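Local coordinates for intracellular sulfur oxidation protein DsrF (PDB 2HY5) that is of unknown function but could take part in the oxidation of intracellular sulfur, and assembles with its partner proteins DsrE and DsrH, at residues Val5-Tyr10 with Asn128-Val133; Leu11-Pro16 with Phe43-Val48; Val28-Ala33 with Gly73-Arg78; Asp83-Glu88 with Ile118-Val123; Val98-Glu103 with Asp112-Val117. All coordinates share one frame; numbering follows the deposited sequence.

A parallel sheet whose outer strands come from late in the chain shows how nested contacts can close a small fold. Strand 7-12 opens the chain and pairs with the C-terminal strand 132-135 in contact 1, whose loop encloses the other four contacts. Contact 2 ties the end of strand 7-12 to the turn after strand 38-43. Contact 3 joins helix 21-32 to the loop entering strand 79-83; its segments alternate with those of contact 2, so the two cross. Contact 4 then links the ends of strands 79-83 and 115-118 and the helices that follow. Within its loop lies contact 5, which binds the approach to hairpin 102-103/110-111 to the start of strand 115-118.

Contact 1. Residues Val5-Tyr10 with Asn128-Val133; sequences VKKFMY and NESDAV
Two flat groups, the ring of Phe-8 and the carboxylate of Asp-131, reach the facing segment. The ring meets the methyl of Ala-132 obliquely, CB lying 3.5 Å from CE2 of Phe-8, while Phe-134 packs with the same ring edge-to-face. Asp-131 folds its carboxylate toward the backbone of Lys-7: the N of Lys-7 donates to Asp-131 OD2 over 2.7 Å, arriving on the anti side and 19° out of plane. Lys-7 O in turn accepts from Asp-131 N, also at 2.7 Å, and takes a weak bond from Ala-132 N. From here the two segments continue as neighbouring parallel strands, 132-135 bordering the sheet within this chain, and Met-9 N donates to Ala-132 O at 3.0 Å. On the sheet face away from Phe-8, CB of Met-9 rests 3.3 Å from Ser-130 OG, which is hydrogen-bonded to Leu-126 O. Lys-7 holds CG anti to its own N (chi1 168°), laying it 3.3 Å from Glu-129 O. Lys-6 NZ bonds to Ile-120 O of the DsrE chain.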
# COMPACT_ATOMS: atom_id res chain seq x y z
N VAL B 5 -32.74 0.60 7.48
CA VAL B 5 -33.22 -0.81 7.41
C VAL B 5 -32.03 -1.75 7.63
O VAL B 5 -32.08 -2.65 8.46
CB VAL B 5 -33.85 -1.14 6.05
CG1 VAL B 5 -34.99 -2.13 6.21
CG2 VAL B 5 -34.32 0.14 5.37
N LYS B 6 -30.96 -1.52 6.87
CA LYS B 6 -29.77 -2.34 6.97
C LYS B 6 -28.79 -1.87 8.03
O LYS B 6 -28.79 -0.71 8.44
CB LYS B 6 -29.03 -2.39 5.63
CG LYS B 6 -29.68 -3.29 4.60
CD LYS B 6 -28.77 -3.40 3.39
CE LYS B 6 -29.34 -4.36 2.37
NZ LYS B 6 -28.46 -4.48 1.19
N LYS B 7 -27.95 -2.80 8.46
CA LYS B 7 -26.92 -2.53 9.46
C LYS B 7 -25.58 -2.41 8.75
O LYS B 7 -25.07 -3.39 8.20
CB LYS B 7 -26.88 -3.68 10.47
CG LYS B 7 -25.67 -3.63 11.38
CD LYS B 7 -25.57 -2.26 12.01
CE LYS B 7 -24.23 -2.05 12.66
NZ LYS B 7 -24.15 -0.66 13.17
N PHE B 8 -25.01 -1.21 8.77
CA PHE B 8 -23.72 -0.95 8.13
C PHE B 8 -22.60 -0.76 9.13
O PHE B 8 -22.74 0.01 10.09
CB PHE B 8 -23.80 0.30 7.25
CG PHE B 8 -24.57 0.11 5.97
CD1 PHE B 8 -24.89 1.20 5.18
CD2 PHE B 8 -24.95 -1.16 5.55
CE1 PHE B 8 -25.59 1.04 3.98
CE2 PHE B 8 -25.65 -1.33 4.35
CZ PHE B 8 -25.96 -0.23 3.57
N MET B 9 -21.48 -1.44 8.91
CA MET B 9 -20.31 -1.30 9.78
C MET B 9 -19.19 -0.66 8.99
O MET B 9 -18.94 -1.03 7.84
CB MET B 9 -19.82 -2.66 10.30
CG MET B 9 -18.49 -2.56 11.06
SD MET B 9 -17.78 -4.12 11.64
CE MET B 9 -18.76 -4.39 13.07
N TYR B 10 -18.52 0.31 9.60
CA TYR B 10 -17.39 0.98 8.97
C TYR B 10 -16.18 0.50 9.75
O TYR B 10 -15.98 0.89 10.90
CB TYR B 10 -17.54 2.49 9.10
CG TYR B 10 -18.62 3.04 8.20
CD1 TYR B 10 -18.35 3.38 6.88
CD2 TYR B 10 -19.93 3.18 8.66
CE1 TYR B 10 -19.35 3.86 6.04
CE2 TYR B 10 -20.94 3.65 7.82
CZ TYR B 10 -20.64 3.99 6.51
OH TYR B 10 -21.62 4.45 5.67
N ASN B 128 -20.90 -9.91 13.22
CA ASN B 128 -21.96 -10.85 12.85
C ASN B 128 -23.34 -10.22 12.67
O ASN B 128 -24.22 -10.82 12.06
CB ASN B 128 -22.04 -11.97 13.89
CG ASN B 128 -21.04 -13.07 13.64
OD1 ASN B 128 -20.38 -13.56 14.56
ND2 ASN B 128 -20.92 -13.48 12.38
N GLU B 129 -23.53 -9.02 13.20
CA GLU B 129 -24.82 -8.34 13.08
C GLU B 129 -24.89 -7.43 11.86
O GLU B 129 -25.97 -6.96 11.50
CB GLU B 129 -25.11 -7.53 14.34
CG GLU B 129 -25.21 -8.35 15.62
CD GLU B 129 -25.62 -7.52 16.82
OE1 GLU B 129 -24.90 -6.55 17.15
OE2 GLU B 129 -26.66 -7.84 17.43
N SER B 130 -23.76 -7.19 11.22
CA SER B 130 -23.72 -6.29 10.07
C SER B 130 -24.20 -6.90 8.76
O SER B 130 -23.96 -8.07 8.47
CB SER B 130 -22.30 -5.75 9.89
OG SER B 130 -21.86 -5.10 11.07
N ASP B 131 -24.88 -6.08 7.96
CA ASP B 131 -25.38 -6.53 6.67
C ASP B 131 -24.38 -6.16 5.57
O ASP B 131 -24.36 -6.75 4.49
CB ASP B 131 -26.74 -5.90 6.38
CG ASP B 131 -27.80 -6.32 7.39
OD1 ASP B 131 -27.94 -7.55 7.61
OD2 ASP B 131 -28.49 -5.44 7.95
N ALA B 132 -23.54 -5.18 5.86
CA ALA B 132 -22.53 -4.73 4.91
C ALA B 132 -21.39 -4.12 5.69
O ALA B 132 -21.62 -3.41 6.67
CB ALA B 132 -23.12 -3.71 3.95
N VAL B 133 -20.18 -4.39 5.25
CA VAL B 133 -19.00 -3.86 5.92
C VAL B 133 -18.14 -3.07 4.94
O VAL B 133 -17.67 -3.60 3.93
CB VAL B 133 -18.14 -4.99 6.53
CG1 VAL B 133 -16.97 -4.38 7.31
CG2 VAL B 133 -18.99 -5.86 7.44
O HOH W 1 -27.20 -7.01 2.58

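Contact 2. Residues Leu11-Pro16 with Phe43-Val48; sequences LNRKAP and FLDDGV
Backbone bonding begins where Asn-12 and Phe-43 pair, as parallel strands 7-12 and 38-43 end and pass into loops: Leu-44 N donates almost straight to Asn-12 O at 2.9 Å. The same carbonyl oxygen also receives CA-H contacts from Phe-43 and Gly-47, the latter with CA 3.4 Å away, so close that a CB on Gly-47 would collide with it. The one ionic interaction between the segments is a side-on grip: a bend at chi3 (55°) turns Arg-13 so that NE reaches Asp-45 OD2 at 2.9 Å and NH2 the same OD2 at 3.2 Å. The oxygen sits in the guanidinium plane, yet the carboxylate stands nearly upright to it, the planes 80° apart; NE uses the anti lone pair, whereas NH2 comes from above the carboxylate. Among the packing contacts, ND2 of Asn-12 lies over one face of the Phe-43 ring, 3.6 Å from CE2, amide and ring inclined by 33°. A water bridges Ala-15 N and Asp-46 OD2, which also bonds to Ser-10 of a DsrH chain. Since Ser-19 of another DsrH chain adds a further bond to Asp-45 OD2, this oxygen gathers three donors, which would probably keep the carboxylate ionised within the subunit interface.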
# COMPACT_ATOMS: atom_id res chain seq x y z
N LEU B 11 -15.38 -0.37 9.13
CA LEU B 11 -14.21 -0.95 9.76
C LEU B 11 -12.93 -0.17 9.50
O LEU B 11 -12.36 -0.24 8.41
CB LEU B 11 -14.03 -2.39 9.27
CG LEU B 11 -12.84 -3.20 9.80
CD1 LEU B 11 -12.94 -3.35 11.30
CD2 LEU B 11 -12.83 -4.56 9.13
N ASN B 12 -12.48 0.57 10.51
CA ASN B 12 -11.27 1.38 10.43
C ASN B 12 -10.10 0.67 11.10
O ASN B 12 -10.13 0.45 12.31
CB ASN B 12 -11.51 2.73 11.10
CG ASN B 12 -12.46 3.61 10.32
OD1 ASN B 12 -12.25 3.84 9.12
ND2 ASN B 12 -13.50 4.09 10.97
N ARG B 13 -9.07 0.34 10.33
CA ARG B 13 -7.92 -0.37 10.87
C ARG B 13 -6.56 0.26 10.58
O ARG B 13 -5.54 -0.28 10.99
CB ARG B 13 -7.92 -1.81 10.34
CG ARG B 13 -9.09 -2.66 10.83
CD ARG B 13 -9.01 -4.07 10.26
NE ARG B 13 -7.73 -4.70 10.55
CZ ARG B 13 -6.85 -5.08 9.63
NH1 ARG B 13 -7.12 -4.90 8.34
NH2 ARG B 13 -5.70 -5.64 9.99
N LYS B 14 -6.55 1.38 9.87
CA LYS B 14 -5.28 2.03 9.54
C LYS B 14 -5.03 3.33 10.29
O LYS B 14 -5.96 4.07 10.63
CB LYS B 14 -5.20 2.28 8.03
CG LYS B 14 -5.27 1.00 7.21
CD LYS B 14 -5.20 1.29 5.72
CE LYS B 14 -5.39 0.03 4.89
NZ LYS B 14 -4.34 -1.00 5.16
N ALA B 15 -3.76 3.60 10.57
CA ALA B 15 -3.38 4.81 11.27
C ALA B 15 -3.58 5.99 10.33
O ALA B 15 -3.50 5.85 9.12
CB ALA B 15 -1.91 4.73 11.70
N PRO B 16 -3.87 7.18 10.89
CA PRO B 16 -4.09 8.39 10.09
C PRO B 16 -2.79 8.98 9.54
O PRO B 16 -1.70 8.70 10.04
CB PRO B 16 -4.78 9.32 11.08
CG PRO B 16 -4.11 8.97 12.36
CD PRO B 16 -4.07 7.46 12.33
N PHE B 43 -13.19 0.94 15.41
CA PHE B 43 -11.78 1.24 15.26
C PHE B 43 -11.06 0.06 15.87
O PHE B 43 -11.21 -0.24 17.06
CB PHE B 43 -11.42 2.54 15.98
CG PHE B 43 -12.09 3.75 15.39
CD1 PHE B 43 -13.39 4.08 15.74
CD2 PHE B 43 -11.43 4.54 14.45
CE1 PHE B 43 -14.04 5.17 15.16
CE2 PHE B 43 -12.06 5.63 13.87
CZ PHE B 43 -13.37 5.95 14.22
N LEU B 44 -10.30 -0.63 15.03
CA LEU B 44 -9.56 -1.81 15.43
C LEU B 44 -8.11 -1.72 14.95
O LEU B 44 -7.81 -1.03 13.98
CB LEU B 44 -10.23 -3.05 14.82
CG LEU B 44 -9.54 -4.41 14.91
CD1 LEU B 44 -9.47 -4.87 16.36
CD2 LEU B 44 -10.31 -5.42 14.06
N ASP B 45 -7.22 -2.43 15.64
CA ASP B 45 -5.81 -2.42 15.28
C ASP B 45 -5.31 -0.97 15.21
O ASP B 45 -5.64 -0.17 16.08
CB ASP B 45 -5.59 -3.15 13.95
CG ASP B 45 -5.90 -4.64 14.06
OD1 ASP B 45 -5.58 -5.25 15.10
OD2 ASP B 45 -6.46 -5.22 13.10
N ASP B 46 -4.55 -0.62 14.18
CA ASP B 46 -4.04 0.76 14.10
C ASP B 46 -5.14 1.79 13.91
O ASP B 46 -4.90 2.99 14.01
CB ASP B 46 -3.00 0.91 12.98
CG ASP B 46 -1.63 0.40 13.38
OD1 ASP B 46 -1.40 0.18 14.59
OD2 ASP B 46 -0.78 0.22 12.48
N GLY B 47 -6.36 1.32 13.66
CA GLY B 47 -7.47 2.24 13.51
C GLY B 47 -7.74 3.02 14.79
O GLY B 47 -8.27 4.12 14.75
N VAL B 48 -7.36 2.45 15.93
CA VAL B 48 -7.59 3.15 17.19
C VAL B 48 -6.77 4.44 17.25
O VAL B 48 -7.10 5.36 17.98
CB VAL B 48 -7.26 2.27 18.42
CG1 VAL B 48 -8.07 0.96 18.35
CG2 VAL B 48 -5.77 1.98 18.50
O HOH W 2 -1.73 1.54 10.00

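Contact 3. Residues Val28-Ala33 with Gly73-Arg78; sequences VVLIGA and GDYEVR
Ala-33 and Tyr-75 bring the two backbones nearest, their CA atoms 5.7 Å apart where the C-terminal part of helix 21-32 faces the turn after a short 3-10 segment, and no hydrogen bond links the segments. Packing does the work instead. The methyl CD2 of Leu-30 stands over the centre of the Tyr-75 ring in a CH-pi contact, 3.6 Å from the centroid and only 7° off the ring normal. With CD1 extended (chi2 -178°), the other branch, CD2, is turned over the ring face, while CB of Leu-30 approaches CE2 of the ring at 4.0 Å. Ala-33 comes from a different direction: its CB lies in the ring plane at the edge, 3.8 Å from Tyr-75 CB and 3.3 Å from Tyr-75 O. The helix belongs to a beta-alpha-beta crossover joining the adjacent parallel strands 7-12 and 38-43, and Val-28 and Val-29 pack on Tyr-10 of the first. The opposing loop leads into strand 79-83. With an alanine in place of Tyr-75 the Leu-30 methyl would probably lose the aromatic face beneath it, and a gap would be likely to open beside the helix. Deeper in the contact Val-29 and Val-77 cross at about a right angle, CG1 of Val-29 meeting CG2 of Val-77 at 3.9 Å, and Leu-72 touches Val-29 and Leu-30 from the same chain.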
# COMPACT_ATOMS: atom_id res chain seq x y z
N VAL B 28 -16.95 8.84 3.89
CA VAL B 28 -18.07 7.94 3.59
C VAL B 28 -19.09 7.92 4.72
O VAL B 28 -20.29 7.90 4.49
CB VAL B 28 -17.58 6.49 3.35
CG1 VAL B 28 -18.76 5.60 2.98
CG2 VAL B 28 -16.55 6.46 2.22
N VAL B 29 -18.60 7.94 5.96
CA VAL B 29 -19.50 7.93 7.11
C VAL B 29 -20.40 9.16 7.09
O VAL B 29 -21.60 9.06 7.33
CB VAL B 29 -18.72 7.90 8.44
CG1 VAL B 29 -19.68 7.99 9.62
CG2 VAL B 29 -17.90 6.63 8.53
N LEU B 30 -19.82 10.32 6.79
CA LEU B 30 -20.59 11.57 6.75
C LEU B 30 -21.64 11.51 5.65
O LEU B 30 -22.78 11.92 5.84
CB LEU B 30 -19.66 12.76 6.52
CG LEU B 30 -18.53 12.96 7.54
CD1 LEU B 30 -17.73 14.22 7.19
CD2 LEU B 30 -19.11 13.06 8.94
N ILE B 31 -21.25 10.99 4.49
CA ILE B 31 -22.16 10.87 3.36
C ILE B 31 -23.28 9.88 3.66
O ILE B 31 -24.45 10.13 3.35
CB ILE B 31 -21.40 10.40 2.09
CG1 ILE B 31 -20.48 11.51 1.59
CG2 ILE B 31 -22.38 9.96 1.01
CD1 ILE B 31 -21.21 12.73 1.07
N GLY B 32 -22.92 8.76 4.27
CA GLY B 32 -23.91 7.74 4.59
C GLY B 32 -24.97 8.17 5.59
O GLY B 32 -26.03 7.55 5.68
N ALA B 33 -24.68 9.23 6.34
CA ALA B 33 -25.62 9.72 7.34
C ALA B 33 -27.00 10.03 6.78
O ALA B 33 -28.02 9.71 7.39
CB ALA B 33 -25.04 10.96 8.02
N GLY B 73 -21.35 12.67 15.97
CA GLY B 73 -22.64 12.62 16.66
C GLY B 73 -23.65 13.50 15.95
O GLY B 73 -24.84 13.20 15.93
N ASP B 74 -23.17 14.59 15.36
CA ASP B 74 -24.04 15.50 14.64
C ASP B 74 -24.59 14.85 13.37
O ASP B 74 -25.59 15.30 12.82
CB ASP B 74 -23.28 16.79 14.28
CG ASP B 74 -22.85 17.57 15.51
OD1 ASP B 74 -23.72 17.88 16.35
OD2 ASP B 74 -21.64 17.87 15.63
N TYR B 75 -23.93 13.79 12.91
CA TYR B 75 -24.36 13.07 11.72
C TYR B 75 -25.11 11.79 12.08
O TYR B 75 -25.06 10.80 11.34
CB TYR B 75 -23.17 12.74 10.82
CG TYR B 75 -22.59 13.93 10.11
CD1 TYR B 75 -21.77 14.84 10.78
CD2 TYR B 75 -22.87 14.16 8.76
CE1 TYR B 75 -21.24 15.95 10.12
CE2 TYR B 75 -22.35 15.27 8.10
CZ TYR B 75 -21.54 16.16 8.78
OH TYR B 75 -21.03 17.26 8.12
N GLU B 76 -25.78 11.81 13.23
CA GLU B 76 -26.56 10.67 13.70
C GLU B 76 -25.80 9.40 14.07
O GLU B 76 -26.42 8.37 14.33
CB GLU B 76 -27.65 10.30 12.69
CG GLU B 76 -28.99 10.99 12.94
CD GLU B 76 -30.12 10.36 12.14
OE1 GLU B 76 -31.29 10.77 12.34
OE2 GLU B 76 -29.85 9.46 11.32
N VAL B 77 -24.47 9.46 14.10
CA VAL B 77 -23.71 8.27 14.47
C VAL B 77 -23.72 8.16 15.99
O VAL B 77 -23.13 8.97 16.70
CB VAL B 77 -22.26 8.35 13.98
CG1 VAL B 77 -21.57 7.03 14.24
CG2 VAL B 77 -22.23 8.69 12.49
N ARG B 78 -24.41 7.13 16.48
CA ARG B 78 -24.55 6.89 17.92
C ARG B 78 -23.63 5.77 18.39
O ARG B 78 -23.20 5.76 19.55
CB ARG B 78 -26.01 6.52 18.21
CG ARG B 78 -26.30 6.09 19.64
CD ARG B 78 -26.13 7.23 20.63
NE ARG B 78 -26.65 6.89 21.95
CZ ARG B 78 -27.94 6.78 22.25
NH1 ARG B 78 -28.86 6.98 21.32
NH2 ARG B 78 -28.31 6.47 23.48

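Contact 4. Residues Asp83-Glu88 with Ile118-Val123; sequences DRDSLE and IDSARV
Arg-84 and Asp-119 pass each other at a slant, aliphatic part to backbone: CD of Arg-84 lies 3.6 Å from Asp-119 CA, with guanidinium and carboxylate planes 53° apart and the charged ends not in contact. A main-chain bond lies beside this crossing, Arg-84 N donating to Ile-118 O over 2.8 Å from 22° off the carbonyl plane. Chi1 of Asp-83 (-177°) sets CG anti to N and the side chain across Val-123 at about a right angle, OD1 of Asp-83 3.5 Å from Val-123 CG2. Here parallel strands 79-83 and 115-118 end side by side and each passes into a helix, with Asp-83 and Asp-119 as the two N-caps. OD2 of Asp-83 accepts from Ser-86 N at 2.9 Å and Ser-86 OG at 2.7 Å; Asp-119 OD2 accepts weak capping bonds from Ala-121 N and Arg-122 N. Asp-85 OD1 shares a water with Ser-120 OG. The helix N termini would probably stabilise both cap charges, while Lys-22 of DsrH, salt-bridged to Asp-85, balances the third.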
# COMPACT_ATOMS: atom_id res chain seq x y z
N ASP B 83 -11.71 -1.19 19.92
CA ASP B 83 -11.25 -2.48 20.43
C ASP B 83 -10.29 -2.32 21.61
O ASP B 83 -9.23 -1.74 21.46
CB ASP B 83 -10.55 -3.26 19.30
CG ASP B 83 -10.11 -4.64 19.73
OD1 ASP B 83 -10.98 -5.44 20.12
OD2 ASP B 83 -8.89 -4.91 19.69
N ARG B 84 -10.67 -2.85 22.77
CA ARG B 84 -9.81 -2.70 23.95
C ARG B 84 -8.44 -3.36 23.82
O ARG B 84 -7.46 -2.84 24.33
CB ARG B 84 -10.53 -3.22 25.21
CG ARG B 84 -10.53 -4.73 25.39
CD ARG B 84 -11.45 -5.12 26.56
NE ARG B 84 -11.02 -4.55 27.83
CZ ARG B 84 -10.10 -5.10 28.63
NH1 ARG B 84 -9.50 -6.23 28.28
NH2 ARG B 84 -9.77 -4.51 29.77
N ASP B 85 -8.37 -4.49 23.14
CA ASP B 85 -7.09 -5.18 22.98
C ASP B 85 -6.13 -4.35 22.15
O ASP B 85 -4.93 -4.32 22.42
CB ASP B 85 -7.31 -6.55 22.34
CG ASP B 85 -8.04 -7.51 23.27
OD1 ASP B 85 -8.48 -8.58 22.80
OD2 ASP B 85 -8.16 -7.19 24.47
N SER B 86 -6.66 -3.67 21.13
CA SER B 86 -5.84 -2.82 20.27
C SER B 86 -5.26 -1.65 21.06
O SER B 86 -4.10 -1.28 20.87
CB SER B 86 -6.68 -2.29 19.11
OG SER B 86 -7.12 -3.37 18.30
N LEU B 87 -6.06 -1.08 21.95
CA LEU B 87 -5.60 0.03 22.78
C LEU B 87 -4.46 -0.42 23.67
O LEU B 87 -3.44 0.25 23.77
CB LEU B 87 -6.75 0.57 23.65
CG LEU B 87 -7.87 1.35 22.98
CD1 LEU B 87 -8.89 1.77 24.03
CD2 LEU B 87 -7.28 2.58 22.29
N GLU B 88 -4.64 -1.56 24.33
CA GLU B 88 -3.63 -2.10 25.23
C GLU B 88 -2.32 -2.41 24.51
O GLU B 88 -1.23 -2.09 25.01
CB GLU B 88 -4.14 -3.38 25.90
CG GLU B 88 -3.12 -4.05 26.81
CD GLU B 88 -3.60 -5.38 27.36
OE1 GLU B 88 -3.89 -6.30 26.55
OE2 GLU B 88 -3.69 -5.52 28.59
N ILE B 118 -14.72 -1.70 23.76
CA ILE B 118 -15.28 -3.04 23.89
C ILE B 118 -14.28 -4.18 23.74
O ILE B 118 -13.21 -4.01 23.16
CB ILE B 118 -16.40 -3.27 22.85
CG1 ILE B 118 -15.85 -3.04 21.44
CG2 ILE B 118 -17.57 -2.35 23.16
CD1 ILE B 118 -16.82 -3.43 20.32
N ASP B 119 -14.65 -5.34 24.26
CA ASP B 119 -13.81 -6.52 24.21
C ASP B 119 -13.92 -7.25 22.86
O ASP B 119 -14.81 -6.95 22.06
CB ASP B 119 -14.18 -7.49 25.33
CG ASP B 119 -15.56 -8.09 25.15
OD1 ASP B 119 -16.57 -7.39 25.41
OD2 ASP B 119 -15.64 -9.27 24.74
N SER B 120 -13.03 -8.21 22.65
CA SER B 120 -12.98 -8.97 21.40
C SER B 120 -14.27 -9.72 21.05
O SER B 120 -14.64 -9.79 19.87
CB SER B 120 -11.81 -9.94 21.44
OG SER B 120 -11.91 -10.85 22.52
N ALA B 121 -14.94 -10.29 22.04
CA ALA B 121 -16.17 -11.03 21.79
C ALA B 121 -17.27 -10.10 21.28
O ALA B 121 -18.03 -10.46 20.39
CB ALA B 121 -16.63 -11.73 23.07
N ARG B 122 -17.34 -8.90 21.85
CA ARG B 122 -18.34 -7.92 21.43
C ARG B 122 -18.06 -7.47 20.00
O ARG B 122 -18.98 -7.25 19.21
CB ARG B 122 -18.31 -6.72 22.38
CG ARG B 122 -19.27 -5.59 22.03
CD ARG B 122 -20.73 -6.04 22.01
NE ARG B 122 -21.62 -4.91 21.76
CZ ARG B 122 -22.90 -5.03 21.40
NH1 ARG B 122 -23.44 -6.23 21.25
NH2 ARG B 122 -23.62 -3.94 21.18
N VAL B 123 -16.78 -7.33 19.67
CA VAL B 123 -16.38 -6.92 18.32
C VAL B 123 -16.89 -7.97 17.33
O VAL B 123 -17.52 -7.64 16.32
CB VAL B 123 -14.84 -6.82 18.19
CG1 VAL B 123 -14.44 -6.60 16.73
CG2 VAL B 123 -14.33 -5.68 19.04
O HOH W 3 -10.60 -6.12 22.43
O HOH W 4 -9.35 -11.33 23.96

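Contact 5. Residues Val98-Glu103 with Asp112-Val117; sequences VEIAFE and DNIVEV
OD1 of Asn-113 is gripped by two backbone N-H groups, Ile-100 N at 2.8 Å from OD1 across the contact and Val-115 N at 3.0 Å within its own segment. They reach the oxygen from opposite faces of the amide plane, 46° and 64° out of it, so neither lies on a lone pair. The bond from Val-115 makes an Asx turn. The first torsion (chi1 -176°) sets CG anti to N, and the Asn-113 amide swings across Glu-99 at about a right angle, its CG 3.7 Å from Glu-99 CB; its ND2 gives a hydrogen to a water that also bonds to Val-98 O. Ile-100 answers with its carbonyl, Ile-114 N donating to Ile-100 O at 2.8 Å. The first segment runs into strand 102-103 of a small antiparallel hairpin with 110-111; the second follows that hairpin and enters 115-118, an outer strand of the parallel sheet within this chain. Replacing Asn-113 by alanine removes the amide and would probably leave the N-H groups of Ile-100 and Val-115 without their shared acceptor, loosening the turn into that strand. Apolar branches fill the inner side: CD1 of Ile-100 meets Val-115 CG2 at 3.7 Å, CG2 of Ile-100 meets Ile-114 CD1 at 3.7 Å, and CB of Phe-102 lies 3.6 Å from Ile-114 CG2. Ile-80 of strand 79-83 packs on both Ile-100 and Ile-114.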
# COMPACT_ATOMS: atom_id res chain seq x y z
N VAL B 98 -10.17 11.02 21.78
CA VAL B 98 -11.04 12.18 21.79
C VAL B 98 -12.43 11.74 22.23
O VAL B 98 -12.78 10.56 22.14
CB VAL B 98 -11.16 12.82 20.38
CG1 VAL B 98 -9.80 13.28 19.89
CG2 VAL B 98 -11.79 11.82 19.41
N GLU B 99 -13.21 12.70 22.72
CA GLU B 99 -14.57 12.42 23.13
C GLU B 99 -15.45 12.84 21.97
O GLU B 99 -15.17 13.83 21.30
CB GLU B 99 -14.93 13.22 24.39
CG GLU B 99 -14.13 12.83 25.61
CD GLU B 99 -14.57 13.58 26.85
OE1 GLU B 99 -14.44 14.82 26.88
OE2 GLU B 99 -15.05 12.92 27.80
N ILE B 100 -16.51 12.08 21.73
CA ILE B 100 -17.43 12.39 20.65
C ILE B 100 -18.82 12.52 21.25
O ILE B 100 -19.41 11.53 21.70
CB ILE B 100 -17.41 11.28 19.57
CG1 ILE B 100 -16.01 11.20 18.96
CG2 ILE B 100 -18.46 11.56 18.51
CD1 ILE B 100 -15.85 10.10 17.92
N ALA B 101 -19.34 13.75 21.25
CA ALA B 101 -20.65 14.03 21.81
C ALA B 101 -21.81 13.60 20.92
O ALA B 101 -21.65 13.44 19.71
CB ALA B 101 -20.77 15.53 22.11
N PHE B 102 -22.97 13.42 21.53
CA PHE B 102 -24.17 13.02 20.81
C PHE B 102 -25.38 13.63 21.48
O PHE B 102 -25.58 13.48 22.68
CB PHE B 102 -24.31 11.49 20.79
CG PHE B 102 -25.58 11.00 20.13
CD1 PHE B 102 -26.77 10.92 20.85
CD2 PHE B 102 -25.59 10.64 18.79
CE1 PHE B 102 -27.95 10.49 20.24
CE2 PHE B 102 -26.76 10.21 18.17
CZ PHE B 102 -27.94 10.13 18.90
N GLU B 103 -26.19 14.33 20.70
CA GLU B 103 -27.39 14.94 21.23
C GLU B 103 -28.52 14.80 20.23
O GLU B 103 -28.32 14.93 19.02
CB GLU B 103 -27.17 16.42 21.56
CG GLU B 103 -27.08 17.34 20.36
CD GLU B 103 -27.12 18.80 20.75
OE1 GLU B 103 -27.09 19.66 19.84
OE2 GLU B 103 -27.20 19.09 21.96
N ASP B 112 -21.87 13.49 26.55
CA ASP B 112 -20.58 14.14 26.34
C ASP B 112 -19.67 13.26 25.49
O ASP B 112 -18.81 13.76 24.76
CB ASP B 112 -19.91 14.40 27.70
CG ASP B 112 -20.72 15.34 28.57
OD1 ASP B 112 -21.96 15.39 28.42
OD2 ASP B 112 -20.11 16.02 29.42
N ASN B 113 -19.84 11.95 25.58
CA ASN B 113 -19.01 11.03 24.81
C ASN B 113 -19.71 9.70 24.59
O ASN B 113 -20.18 9.07 25.54
CB ASN B 113 -17.67 10.81 25.53
CG ASN B 113 -16.71 9.94 24.73
OD1 ASN B 113 -16.80 9.88 23.50
ND2 ASN B 113 -15.79 9.29 25.42
N ILE B 114 -19.77 9.28 23.34
CA ILE B 114 -20.39 8.00 23.02
C ILE B 114 -19.37 6.96 22.58
O ILE B 114 -19.74 5.82 22.27
CB ILE B 114 -21.49 8.17 21.94
CG1 ILE B 114 -21.00 9.04 20.78
CG2 ILE B 114 -22.72 8.80 22.56
CD1 ILE B 114 -19.89 8.44 19.97
N VAL B 115 -18.10 7.33 22.56
CA VAL B 115 -17.06 6.38 22.17
C VAL B 115 -17.02 5.29 23.24
O VAL B 115 -16.80 5.56 24.43
CB VAL B 115 -15.67 7.05 22.08
CG1 VAL B 115 -14.61 6.00 21.79
CG2 VAL B 115 -15.67 8.10 20.99
N GLU B 116 -17.23 4.05 22.81
CA GLU B 116 -17.23 2.92 23.73
C GLU B 116 -16.14 1.90 23.47
O GLU B 116 -15.99 1.41 22.35
CB GLU B 116 -18.59 2.22 23.68
CG GLU B 116 -18.65 0.97 24.53
CD GLU B 116 -20.04 0.36 24.57
OE1 GLU B 116 -20.57 -0.03 23.51
OE2 GLU B 116 -20.61 0.27 25.68
N VAL B 117 -15.37 1.59 24.51
CA VAL B 117 -14.31 0.60 24.41
C VAL B 117 -14.93 -0.77 24.68
O VAL B 117 -15.60 -0.96 25.70
CB VAL B 117 -13.20 0.90 25.44
CG1 VAL B 117 -12.15 -0.20 25.41
CG2 VAL B 117 -12.57 2.25 25.14
O HOH W 5 -13.30 8.66 24.27